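Local atomic coordinates of Zn-dependent hydrolase of metallo-beta-lactamase superfamily TM0207 (Thermotoga maritima, PDB entry 1VJN), a protein that probably acts as a zinc-dependent hydrolase of the metallo-beta-lactamase superfamily, with a substrate that is not established. Residues K14-G19 against G200-L205; A21-E26 against V168-H173. One frame throughout, in Å; residues are numbered along the deposited sequence.

Overall arrangement
Both contacts belong to the two-sheet metallo-hydrolase/oxidoreductase fold, and their centres lie about 7 Å apart. Contact 1 is made within one sheet, where strand 202-205 pairs with strand 13-19 at the sheet's edge; through it, late residues of the chain complete the sheet begun by the first strands. Contact 2 runs between sheets: strand 22-27, the other neighbour of 13-19, faces strand 168-172 of the second sheet. Along the chain the order is 14-19, 21-26, 168-173, 200-205, so the inter-sheet pair falls wholly between the partners of the edge pair. Backbone bonds such as Thr-16 N to Ala-24 O (2.8 Å) tie the two contacts together.

Contact 1: residues K14-G19 against G200-L205; sequences KITWFG and GNILEL
Lys-14 and Glu-204 rise side by side from a non-hydrogen-bonded pair of an antiparallel ladder, in which strand 202-205 forms the edge of one of the two sheets of the metallo-hydrolase/oxidoreductase fold. What touches is aliphatic: Lys-14 CD lies 3.9 Å from Glu-204 CG, while the charged ends stay apart, Lys-14 NZ being 5.2 Å from Glu-204 OE2. With CG anti to the backbone N (chi1 175°) and chi2 extended at 157°, the lysine chain also slants across Ile-202, bringing Lys-14 CD to 3.7 Å from Ile-202 CG2. Next along the same face, Thr-16 stands alongside Ile-202 and points the same way, its OG1 against the isoleucine CG1. On the other face, Ile-15 and Leu-203 sit opposite each other with their methyls CD1 and CD2 only loosely together at 4.4 Å; this buried side looks toward the second sheet, where Val-168 and Ile-170 meet Leu-203. Two nearly straight bonds of 2.8 Å link Ile-15 and Leu-203, N to O in each direction. At the end of the ladder Trp-17 N donates to Asn-201 O over 2.9 Å, approaching 22° away from the carbonyl plane.

Contact 2: residues A21-E26 against V168-H173; sequences ACFALE and VIIPMH
A chi1 of 53° sets CG of Met-172, a selenomethionine, between its own backbone N and carbonyl carbon, and from there the chain runs fully extended, carrying SE to the edge of the Phe-23 ring. In the phenylalanine CB already points toward strand 168-172, and a chi1 of -62° swings CG anti to the carbonyl carbon, which leaves the CE1 edge beside SE. The two side chains cross at a slant. SE comes to 3.8 Å from Phe-23 CE1 and lies near the plane of the ring, 75° off its normal and 5.0 Å from its centroid: a Met-aromatic contact made at the ring's edge. Across CZ from that atom, Phe-23 CE2 is approached obliquely by the CG2 branch of Ile-170, a looser touch at 4.4 Å. The same ring also stacks with Trp-17, a neighbour in the sheet of Phe-23.

This is the interior between the two beta sheets of the metallo-beta-lactamase fold. Strand 22-27 belongs to one sheet and strand 168-172 to the other, and no hydrogen bond joins the two segments, which meet through side chains. Pro-145, from the strand beside 168-172, covers both Met-172 and His-173.

Just ahead of strand 22-27, level with the C-terminal end of strand 168-172, Ala-21 takes over. Its CB reaches Met-172 SE at 4.2 Å and lies obliquely against the His-173 ring, 4.0 Å from CE1 and 4.1 Å from NE2, so one small methyl touches both the selenium and the imidazole. The carbonyl of Ala-21 has two outside donors, His-120 NE2 and Thr-34 OG1, and the threonine hydroxyl is also bonded by Phe-23 N.

Contact 1: residues K14-G19 against G200-L205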
ATOM      1  N   LYS A  14      -6.178 -10.912   4.675  1.00 28.19           N
ATOM      2  CA  LYS A  14      -6.020 -11.214   3.277  1.00 24.32           C
ATOM      3  C   LYS A  14      -5.862  -9.937   2.484  1.00 23.87           C
ATOM      4  O   LYS A  14      -6.622  -8.972   2.648  1.00 22.32           O
ATOM      5  CB  LYS A  14      -7.200 -12.000   2.757  1.00 21.72           C
ATOM      6  CG  LYS A  14      -7.136 -12.228   1.272  1.00 22.31           C
ATOM      7  CD  LYS A  14      -7.974 -13.437   0.859  1.00 31.45           C
ATOM      8  CE  LYS A  14      -9.289 -13.101   0.209  1.00 34.07           C
ATOM      9  NZ  LYS A  14      -9.843 -14.380  -0.372  1.00 29.85           N
ATOM     10  N   ILE A  15      -4.845  -9.946   1.642  1.00 20.50           N
ATOM     11  CA  ILE A  15      -4.558  -8.829   0.728  1.00 19.90           C
ATOM     12  C   ILE A  15      -4.676  -9.342  -0.682  1.00 16.49           C
ATOM     13  O   ILE A  15      -4.088 -10.395  -1.004  1.00 15.52           O
ATOM     14  CB  ILE A  15      -3.145  -8.295   0.938  1.00 18.10           C
ATOM     15  CG1 ILE A  15      -2.955  -7.747   2.372  1.00 29.55           C
ATOM     16  CG2 ILE A  15      -2.834  -7.178  -0.094  1.00 24.49           C
ATOM     17  CD1 ILE A  15      -1.530  -7.852   2.882  1.00 34.36           C
ATOM     18  N   THR A  16      -5.434  -8.615  -1.499  1.00 18.67           N
ATOM     19  CA  THR A  16      -5.621  -8.914  -2.913  1.00 18.55           C
ATOM     20  C   THR A  16      -5.177  -7.726  -3.726  1.00 18.51           C
ATOM     21  O   THR A  16      -5.613  -6.617  -3.499  1.00 20.50           O
ATOM     22  CB  THR A  16      -7.119  -9.211  -3.240  1.00 22.37           C
ATOM     23  OG1 THR A  16      -7.552 -10.386  -2.547  1.00 19.25           O
ATOM     24  CG2 THR A  16      -7.312  -9.566  -4.715  1.00 18.63           C
ATOM     25  N   TRP A  17      -4.336  -7.982  -4.709  1.00 17.71           N
ATOM     26  CA  TRP A  17      -3.883  -6.943  -5.590  1.00 18.98           C
ATOM     27  C   TRP A  17      -4.704  -6.989  -6.881  1.00 17.96           C
ATOM     28  O   TRP A  17      -4.855  -8.026  -7.491  1.00 17.32           O
ATOM     29  CB  TRP A  17      -2.398  -7.121  -5.868  1.00 20.26           C
ATOM     30  CG  TRP A  17      -1.800  -6.003  -6.623  1.00 28.00           C
ATOM     31  CD1 TRP A  17      -2.105  -4.662  -6.531  1.00 22.63           C
ATOM     32  CD2 TRP A  17      -0.743  -6.110  -7.550  1.00 27.93           C
ATOM     33  NE1 TRP A  17      -1.314  -3.950  -7.380  1.00 29.36           N
ATOM     34  CE2 TRP A  17      -0.470  -4.823  -8.024  1.00 28.57           C
ATOM     35  CE3 TRP A  17      -0.010  -7.187  -8.065  1.00 33.77           C
ATOM     36  CZ2 TRP A  17       0.529  -4.574  -8.969  1.00 36.26           C
ATOM     37  CZ3 TRP A  17       0.982  -6.937  -9.003  1.00 30.90           C
ATOM     38  CH2 TRP A  17       1.242  -5.643  -9.439  1.00 32.89           C
ATOM     39  N   PHE A  18      -5.212  -5.833  -7.287  1.00 19.98           N
ATOM     40  CA  PHE A  18      -5.974  -5.680  -8.529  1.00 21.33           C
ATOM     41  C   PHE A  18      -5.194  -4.916  -9.608  1.00 22.20           C
ATOM     42  O   PHE A  18      -5.700  -4.686 -10.712  1.00 21.05           O
ATOM     43  CB  PHE A  18      -7.280  -4.950  -8.219  1.00 22.08           C
ATOM     44  CG  PHE A  18      -8.222  -5.773  -7.428  1.00 20.01           C
ATOM     45  CD1 PHE A  18      -8.940  -6.767  -8.030  1.00 27.00           C
ATOM     46  CD2 PHE A  18      -8.354  -5.580  -6.068  1.00 28.78           C
ATOM     47  CE1 PHE A  18      -9.802  -7.528  -7.313  1.00 25.56           C
ATOM     48  CE2 PHE A  18      -9.213  -6.355  -5.344  1.00 30.64           C
ATOM     49  CZ  PHE A  18      -9.937  -7.317  -5.961  1.00 26.60           C
ATOM     50  N   GLY A  19      -3.978  -4.525  -9.277  1.00 19.80           N
ATOM     51  CA  GLY A  19      -3.099  -3.806 -10.193  1.00 22.73           C
ATOM     52  C   GLY A  19      -2.943  -2.353  -9.808  1.00 23.19           C
ATOM     53  O   GLY A  19      -3.705  -1.838  -9.021  1.00 21.26           O
ATOM     54  N   GLY A 200       0.808 -14.980  -6.309  1.00 21.14           N
ATOM     55  CA  GLY A 200      -0.167 -14.541  -7.282  1.00 22.04           C
ATOM     56  C   GLY A 200      -0.807 -13.247  -6.844  1.00 19.65           C
ATOM     57  O   GLY A 200      -0.124 -12.305  -6.391  1.00 22.36           O
ATOM     58  N   ASN A 201      -2.118 -13.168  -6.981  1.00 17.88           N
ATOM     59  CA  ASN A 201      -2.824 -11.940  -6.658  1.00 17.58           C
ATOM     60  C   ASN A 201      -3.357 -11.849  -5.242  1.00 19.54           C
ATOM     61  O   ASN A 201      -3.998 -10.861  -4.909  1.00 21.00           O
ATOM     62  CB  ASN A 201      -3.963 -11.667  -7.669  1.00 19.26           C
ATOM     63  CG  ASN A 201      -5.148 -12.628  -7.530  1.00 21.12           C
ATOM     64  OD1 ASN A 201      -4.972 -13.766  -7.207  1.00 23.72           O
ATOM     65  ND2 ASN A 201      -6.358 -12.136  -7.756  1.00 25.07           N
ATOM     66  N   ILE A 202      -3.135 -12.879  -4.428  1.00 20.15           N
ATOM     67  CA  ILE A 202      -3.570 -12.913  -3.037  1.00 20.97           C
ATOM     68  C   ILE A 202      -2.419 -13.256  -2.100  1.00 23.03           C
ATOM     69  O   ILE A 202      -1.627 -14.166  -2.364  1.00 21.96           O
ATOM     70  CB  ILE A 202      -4.698 -13.938  -2.861  1.00 22.44           C
ATOM     71  CG1 ILE A 202      -5.938 -13.530  -3.660  1.00 23.28           C
ATOM     72  CG2 ILE A 202      -5.092 -14.084  -1.404  1.00 26.36           C
ATOM     73  CD1 ILE A 202      -6.867 -14.714  -4.034  1.00 29.86           C
ATOM     74  N   LEU A 203      -2.318 -12.513  -1.012  1.00 20.19           N
ATOM     75  CA  LEU A 203      -1.459 -12.893   0.088  1.00 20.82           C
ATOM     76  C   LEU A 203      -2.313 -13.034   1.333  1.00 20.65           C
ATOM     77  O   LEU A 203      -3.030 -12.105   1.697  1.00 17.92           O
ATOM     78  CB  LEU A 203      -0.406 -11.834   0.309  1.00 22.86           C
ATOM     79  CG  LEU A 203       0.613 -12.110   1.419  1.00 25.19           C
ATOM     80  CD1 LEU A 203       1.513 -13.280   1.020  1.00 29.98           C
ATOM     81  CD2 LEU A 203       1.406 -10.837   1.648  1.00 31.18           C
ATOM     82  N   GLU A 204      -2.253 -14.187   1.981  1.00 21.79           N
ATOM     83  CA  GLU A 204      -2.895 -14.365   3.282  1.00 24.35           C
ATOM     84  C   GLU A 204      -1.844 -14.434   4.376  1.00 25.74           C
ATOM     85  O   GLU A 204      -0.792 -15.053   4.181  1.00 28.39           O
ATOM     86  CB  GLU A 204      -3.770 -15.607   3.299  1.00 27.09           C
ATOM     87  CG  GLU A 204      -5.027 -15.391   2.493  1.00 34.59           C
ATOM     88  CD  GLU A 204      -5.867 -16.635   2.415  1.00 49.25           C
ATOM     89  OE1 GLU A 204      -6.467 -16.978   3.458  1.00 47.81           O
ATOM     90  OE2 GLU A 204      -5.913 -17.255   1.315  1.00 55.13           O
ATOM     91  N   LEU A 205      -2.111 -13.765   5.498  1.00 23.23           N
ATOM     92  CA  LEU A 205      -1.240 -13.811   6.683  1.00 24.98           C
ATOM     93  C   LEU A 205      -2.058 -14.354   7.805  1.00 24.82           C
ATOM     94  O   LEU A 205      -3.176 -13.909   8.031  1.00 21.32           O
ATOM     95  CB  LEU A 205      -0.756 -12.422   7.096  1.00 27.77           C
ATOM     96  CG  LEU A 205      -0.061 -11.554   6.063  1.00 26.87           C
ATOM     97  CD1 LEU A 205       0.398 -10.301   6.767  1.00 33.64           C
ATOM     98  CD2 LEU A 205       1.132 -12.242   5.394  1.00 34.81           C
TER

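Contact 2: residues A21-E26 against V168-H173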
ATOM      1  N   ALA A  21      -2.182   0.696  -7.799  1.00 18.23           N
ATOM      2  CA  ALA A  21      -2.000   0.820  -6.320  1.00 21.10           C
ATOM      3  C   ALA A  21      -3.275   0.325  -5.592  1.00 18.14           C
ATOM      4  O   ALA A  21      -3.484   0.638  -4.425  1.00 18.61           O
ATOM      5  CB  ALA A  21      -1.732   2.267  -5.951  1.00 22.51           C
ATOM      6  N   CYS A  22      -4.100  -0.423  -6.324  1.00 17.17           N
ATOM      7  CA  CYS A  22      -5.393  -0.957  -5.850  1.00 17.62           C
ATOM      8  C   CYS A  22      -5.332  -2.353  -5.240  1.00 18.63           C
ATOM      9  O   CYS A  22      -5.112  -3.354  -5.917  1.00 20.22           O
ATOM     10  CB  CYS A  22      -6.406  -0.971  -6.974  1.00 19.71           C
ATOM     11  SG  CYS A  22      -8.030  -1.510  -6.381  1.00 22.05           S
ATOM     12  N   PHE A  23      -5.513  -2.384  -3.934  1.00 19.83           N
ATOM     13  CA  PHE A  23      -5.557  -3.573  -3.122  1.00 19.85           C
ATOM     14  C   PHE A  23      -6.848  -3.650  -2.321  1.00 19.94           C
ATOM     15  O   PHE A  23      -7.366  -2.619  -1.869  1.00 20.73           O
ATOM     16  CB  PHE A  23      -4.431  -3.503  -2.091  1.00 21.32           C
ATOM     17  CG  PHE A  23      -3.053  -3.469  -2.678  1.00 21.72           C
ATOM     18  CD1 PHE A  23      -2.511  -2.274  -3.138  1.00 18.10           C
ATOM     19  CD2 PHE A  23      -2.287  -4.607  -2.720  1.00 21.04           C
ATOM     20  CE1 PHE A  23      -1.239  -2.231  -3.684  1.00 21.83           C
ATOM     21  CE2 PHE A  23      -1.004  -4.566  -3.252  1.00 20.35           C
ATOM     22  CZ  PHE A  23      -0.483  -3.379  -3.732  1.00 28.14           C
ATOM     23  N   ALA A  24      -7.360  -4.855  -2.146  1.00 18.14           N
ATOM     24  CA  ALA A  24      -8.399  -5.108  -1.134  1.00 18.21           C
ATOM     25  C   ALA A  24      -7.698  -5.748   0.039  1.00 20.28           C
ATOM     26  O   ALA A  24      -6.979  -6.762  -0.120  1.00 20.79           O
ATOM     27  CB  ALA A  24      -9.549  -6.000  -1.652  1.00 19.19           C
ATOM     28  N   LEU A  25      -7.865  -5.116   1.203  1.00 19.17           N
ATOM     29  CA  LEU A  25      -7.430  -5.648   2.508  1.00 21.08           C
ATOM     30  C   LEU A  25      -8.620  -6.136   3.297  1.00 19.35           C
ATOM     31  O   LEU A  25      -9.557  -5.381   3.555  1.00 20.33           O
ATOM     32  CB  LEU A  25      -6.727  -4.559   3.340  1.00 18.76           C
ATOM     33  CG  LEU A  25      -5.704  -3.715   2.622  1.00 29.83           C
ATOM     34  CD1 LEU A  25      -5.231  -2.583   3.541  1.00 35.80           C
ATOM     35  CD2 LEU A  25      -4.557  -4.578   2.179  1.00 37.31           C
ATOM     36  N   GLU A  26      -8.586  -7.388   3.703  1.00 23.51           N
ATOM     37  CA  GLU A  26      -9.602  -7.929   4.578  1.00 26.10           C
ATOM     38  C   GLU A  26      -9.059  -8.210   5.981  1.00 30.64           C
ATOM     39  O   GLU A  26      -8.087  -8.945   6.160  1.00 26.83           O
ATOM     40  CB  GLU A  26     -10.180  -9.184   3.987  1.00 27.01           C
ATOM     41  CG  GLU A  26     -10.825  -8.946   2.645  1.00 27.54           C
ATOM     42  CD  GLU A  26     -11.146 -10.231   1.906  1.00 47.49           C
ATOM     43  OE1 GLU A  26     -11.769 -11.144   2.506  1.00 57.92           O
ATOM     44  OE2 GLU A  26     -10.784 -10.319   0.716  1.00 55.12           O
ATOM     45  N   VAL A 168       6.763  -7.564   6.210  1.00 19.81           N
ATOM     46  CA  VAL A 168       6.339  -7.898   4.868  1.00 19.12           C
ATOM     47  C   VAL A 168       6.386  -6.641   4.072  1.00 18.34           C
ATOM     48  O   VAL A 168       5.792  -5.634   4.461  1.00 18.21           O
ATOM     49  CB  VAL A 168       4.937  -8.458   4.816  1.00 18.60           C
ATOM     50  CG1 VAL A 168       4.452  -8.592   3.346  1.00 20.36           C
ATOM     51  CG2 VAL A 168       4.902  -9.810   5.518  1.00 23.50           C
ATOM     52  N   ILE A 169       7.136  -6.679   2.972  1.00 19.44           N
ATOM     53  CA  ILE A 169       7.255  -5.555   2.063  1.00 19.68           C
ATOM     54  C   ILE A 169       6.718  -5.912   0.662  1.00 21.81           C
ATOM     55  O   ILE A 169       7.226  -6.850   0.023  1.00 18.81           O
ATOM     56  CB  ILE A 169       8.733  -5.135   1.935  1.00 19.96           C
ATOM     57  CG1 ILE A 169       9.285  -4.579   3.253  1.00 21.37           C
ATOM     58  CG2 ILE A 169       8.840  -4.098   0.862  1.00 20.72           C
ATOM     59  CD1 ILE A 169      10.825  -4.533   3.332  1.00 23.62           C
ATOM     60  N   ILE A 170       5.732  -5.161   0.168  1.00 17.93           N
ATOM     61  CA  ILE A 170       5.196  -5.440  -1.133  1.00 17.66           C
ATOM     62  C   ILE A 170       5.468  -4.236  -2.024  1.00 18.31           C
ATOM     63  O   ILE A 170       4.911  -3.153  -1.782  1.00 18.70           O
ATOM     64  CB  ILE A 170       3.682  -5.769  -1.054  1.00 17.20           C
ATOM     65  CG1 ILE A 170       3.415  -7.008  -0.171  1.00 24.86           C
ATOM     66  CG2 ILE A 170       3.087  -5.942  -2.440  1.00 21.49           C
ATOM     67  CD1 ILE A 170       2.017  -7.109   0.412  1.00 24.33           C
ATOM     68  N   PRO A 171       6.344  -4.397  -3.034  1.00 21.41           N
ATOM     69  CA  PRO A 171       6.621  -3.276  -3.972  1.00 20.08           C
ATOM     70  C   PRO A 171       5.440  -3.022  -4.937  1.00 22.90           C
ATOM     71  O   PRO A 171       4.650  -3.942  -5.265  1.00 19.52           O
ATOM     72  CB  PRO A 171       7.838  -3.764  -4.781  1.00 20.06           C
ATOM     73  CG  PRO A 171       7.748  -5.309  -4.731  1.00 23.42           C
ATOM     74  CD  PRO A 171       7.121  -5.629  -3.372  1.00 17.45           C
HETATM   75  N   MSE A 172       5.322  -1.800  -5.409  1.00 21.71           N
HETATM   76  CA  MSE A 172       4.344  -1.518  -6.451  1.00 26.02           C
HETATM   77  C   MSE A 172       4.926  -0.410  -7.287  1.00 22.81           C
HETATM   78  O   MSE A 172       6.020   0.060  -6.985  1.00 21.40           O
HETATM   79  CB  MSE A 172       2.997  -1.106  -5.863  1.00 28.09           C
HETATM   80  CG  MSE A 172       3.103   0.035  -4.880  1.00 30.78           C
HETATM   81 SE   MSE A 172       1.394   0.444  -3.902  1.00 41.00          SE
HETATM   82  CE  MSE A 172       2.103   1.982  -2.883  1.00 29.51           C
ATOM     83  N   HIS A 173       4.206  -0.033  -8.346  1.00 23.05           N
ATOM     84  CA  HIS A 173       4.542   1.150  -9.159  1.00 22.71           C
ATOM     85  C   HIS A 173       5.886   0.916  -9.873  1.00 18.91           C
ATOM     86  O   HIS A 173       6.773   1.750  -9.777  1.00 21.40           O
ATOM     87  CB  HIS A 173       4.689   2.447  -8.312  1.00 27.51           C
ATOM     88  CG  HIS A 173       3.406   3.089  -7.896  1.00 41.64           C
ATOM     89  ND1 HIS A 173       3.020   3.191  -6.570  1.00 54.18           N
ATOM     90  CD2 HIS A 173       2.451   3.725  -8.613  1.00 52.17           C
ATOM     91  CE1 HIS A 173       1.869   3.833  -6.493  1.00 49.74           C
ATOM     92  NE2 HIS A 173       1.494   4.155  -7.720  1.00 56.14           N
TER